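Local coordinates for subtilase cytotoxin, subunit B (Escherichia coli, PDB 3DWA), which forms the pentameric B subunit of an AB5 toxin and probably binds cell-surface glycans, apparently including a non-human one, to deliver the toxin to host cells, at residues 103-106 / 107-110. Numbering follows the deposited sequence.
Sequences CTTS and TECF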
ATOM      1  N   CYS C 103     -13.030 -14.571 -11.415  1.00 21.49           N
ATOM      2  CA  CYS C 103     -13.853 -15.477 -12.207  1.00 22.10           C
ATOM      3  C   CYS C 103     -13.718 -16.885 -11.711  1.00 22.88           C
ATOM      4  O   CYS C 103     -12.644 -17.307 -11.244  1.00 22.70           O
ATOM      5  CB  CYS C 103     -13.420 -15.427 -13.680  1.00 22.96           C
ATOM      6  SG  CYS C 103     -13.695 -13.842 -14.437  1.00 25.74           S
ATOM      7  N   THR C 104     -14.814 -17.629 -11.809  1.00 23.27           N
ATOM      8  CA  THR C 104     -14.815 -19.044 -11.524  1.00 24.94           C
ATOM      9  C   THR C 104     -14.549 -19.847 -12.820  1.00 25.18           C
ATOM     10  O   THR C 104     -13.884 -20.876 -12.787  1.00 25.33           O
ATOM     11  CB  THR C 104     -16.172 -19.482 -10.897  1.00 24.83           C
ATOM     12  OG1 THR C 104     -17.205 -18.811 -11.606  1.00 28.81           O
ATOM     13  CG2 THR C 104     -16.277 -18.998  -9.476  1.00 26.71           C
ATOM     14  N   THR C 105     -15.076 -19.393 -13.954  1.00 25.17           N
ATOM     15  CA  THR C 105     -14.699 -20.001 -15.230  1.00 25.14           C
ATOM     16  C   THR C 105     -14.253 -18.899 -16.213  1.00 24.79           C
ATOM     17  O   THR C 105     -14.132 -17.734 -15.847  1.00 24.22           O
ATOM     18  CB  THR C 105     -15.836 -20.902 -15.839  1.00 25.12           C
ATOM     19  OG1 THR C 105     -16.861 -20.071 -16.363  1.00 26.27           O
ATOM     20  CG2 THR C 105     -16.477 -21.860 -14.790  1.00 26.28           C
ATOM     21  N   SER C 106     -14.021 -19.253 -17.473  1.00 24.92           N
ATOM     22  CA  SER C 106     -13.582 -18.245 -18.449  1.00 25.68           C
ATOM     23  C   SER C 106     -14.743 -17.287 -18.764  1.00 26.14           C
ATOM     24  O   SER C 106     -14.540 -16.224 -19.320  1.00 26.69           O
ATOM     25  CB  SER C 106     -13.003 -18.904 -19.722  1.00 24.97           C
ATOM     26  OG  SER C 106     -13.880 -19.902 -20.251  1.00 26.39           O
ATOM     27  N   THR C 107     -15.945 -17.664 -18.338  1.00 26.54           N
ATOM     28  CA  THR C 107     -17.149 -16.977 -18.717  1.00 28.20           C
ATOM     29  C   THR C 107     -18.068 -16.589 -17.507  1.00 28.83           C
ATOM     30  O   THR C 107     -18.845 -15.624 -17.596  1.00 29.73           O
ATOM     31  CB  THR C 107     -17.867 -17.844 -19.797  1.00 28.53           C
ATOM     32  OG1 THR C 107     -18.720 -17.048 -20.627  1.00 33.87           O
ATOM     33  CG2 THR C 107     -18.570 -18.951 -19.201  1.00 25.21           C
ATOM     34  N   GLU C 108     -17.928 -17.313 -16.397  1.00 28.90           N
ATOM     35  CA  GLU C 108     -18.656 -17.062 -15.158  1.00 29.45           C
ATOM     36  C   GLU C 108     -17.772 -16.328 -14.144  1.00 28.32           C
ATOM     37  O   GLU C 108     -16.744 -16.859 -13.703  1.00 27.40           O
ATOM     38  CB  GLU C 108     -19.154 -18.373 -14.540  1.00 29.98           C
ATOM     39  CG  GLU C 108     -20.380 -19.003 -15.260  1.00 35.18           C
ATOM     40  CD  GLU C 108     -21.550 -18.021 -15.435  1.00 42.07           C
ATOM     41  OE1 GLU C 108     -21.928 -17.350 -14.434  1.00 44.11           O
ATOM     42  OE2 GLU C 108     -22.082 -17.924 -16.573  1.00 43.68           O
ATOM     43  N   CYS C 109     -18.187 -15.111 -13.787  1.00 27.17           N
ATOM     44  CA  CYS C 109     -17.423 -14.241 -12.899  1.00 27.27           C
ATOM     45  C   CYS C 109     -18.315 -13.669 -11.806  1.00 27.39           C
ATOM     46  O   CYS C 109     -19.537 -13.701 -11.928  1.00 26.64           O
ATOM     47  CB  CYS C 109     -16.683 -13.149 -13.699  1.00 26.49           C
ATOM     48  SG  CYS C 109     -15.676 -13.890 -15.076  1.00 25.99           S
ATOM     49  N   PHE C 110     -17.692 -13.143 -10.753  1.00 26.51           N
ATOM     50  CA  PHE C 110     -18.412 -12.593  -9.610  1.00 26.93           C
ATOM     51  C   PHE C 110     -18.880 -11.142  -9.842  1.00 27.17           C
ATOM     52  O   PHE C 110     -18.156 -10.329 -10.348  1.00 28.57           O
ATOM     53  CB  PHE C 110     -17.496 -12.703  -8.367  1.00 26.16           C
ATOM     54  CG  PHE C 110     -18.135 -12.237  -7.078  1.00 27.11           C
ATOM     55  CD1 PHE C 110     -19.311 -12.820  -6.613  1.00 25.26           C
ATOM     56  CD2 PHE C 110     -17.526 -11.237  -6.304  1.00 25.92           C
ATOM     57  CE1 PHE C 110     -19.892 -12.384  -5.420  1.00 27.69           C
ATOM     58  CE2 PHE C 110     -18.103 -10.791  -5.109  1.00 26.71           C
ATOM     59  CZ  PHE C 110     -19.291 -11.381  -4.662  1.00 27.87           C
TER
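Cys103 and Cys109 face each other across a short loop, joined by a single backbone bridge that brings CA of Cys103 within 3.8 Å of CA of Cys109, while the five residues between them turn the chain back on itself. The disulfide closes this loop covalently: SG of Cys103 lies 2.1 Å from SG of Cys109, and the torsion about the S-S bond, 93°, is close to the unstrained right angle. Both sulfurs stand anti to their own carbonyl carbons, and with the two backbones bridged this brings them within bonding reach.

Inside the ring, one acceptor gathers donors from two successive residues. The carbonyl O of Glu108 takes the N-H of Thr104 (N to O 2.8 Å) and the straighter N-H of Thr105 (N to O 3.0 Å, 168° at the hydrogen), both in the plane of the carbonyl. The hydroxyl of Thr104 adds a third donor from above that plane, OG1 lying 2.9 Å from Glu108 O.

The loop follows strand 96-102 of the curled antiparallel sheet, which is consistent with the OB fold of AB5 toxin B subunits; beyond the disulfide, Phe110 pairs through its backbone with Thr102. Thr104 and Phe110 also pack on Gln18 of a neighbouring subunit.

Toward the tip of the loop Thr105 forms an ST turn. With OG1 set between its backbone N and carbonyl carbon (chi1 74°), the hydroxyl oxygen leans over the returning chain and accepts from two successive amides, 3.2 Å to N of Thr107 and 3.0 Å to N of Glu108. CG2 of Thr107 also packs against that oxygen, 3.5 Å from Thr105 OG1. The CB of Glu108 rests against the hydroxyl oxygens of both Thr104 and Thr105, whereas its bent chain carries the carboxylate away from the loop.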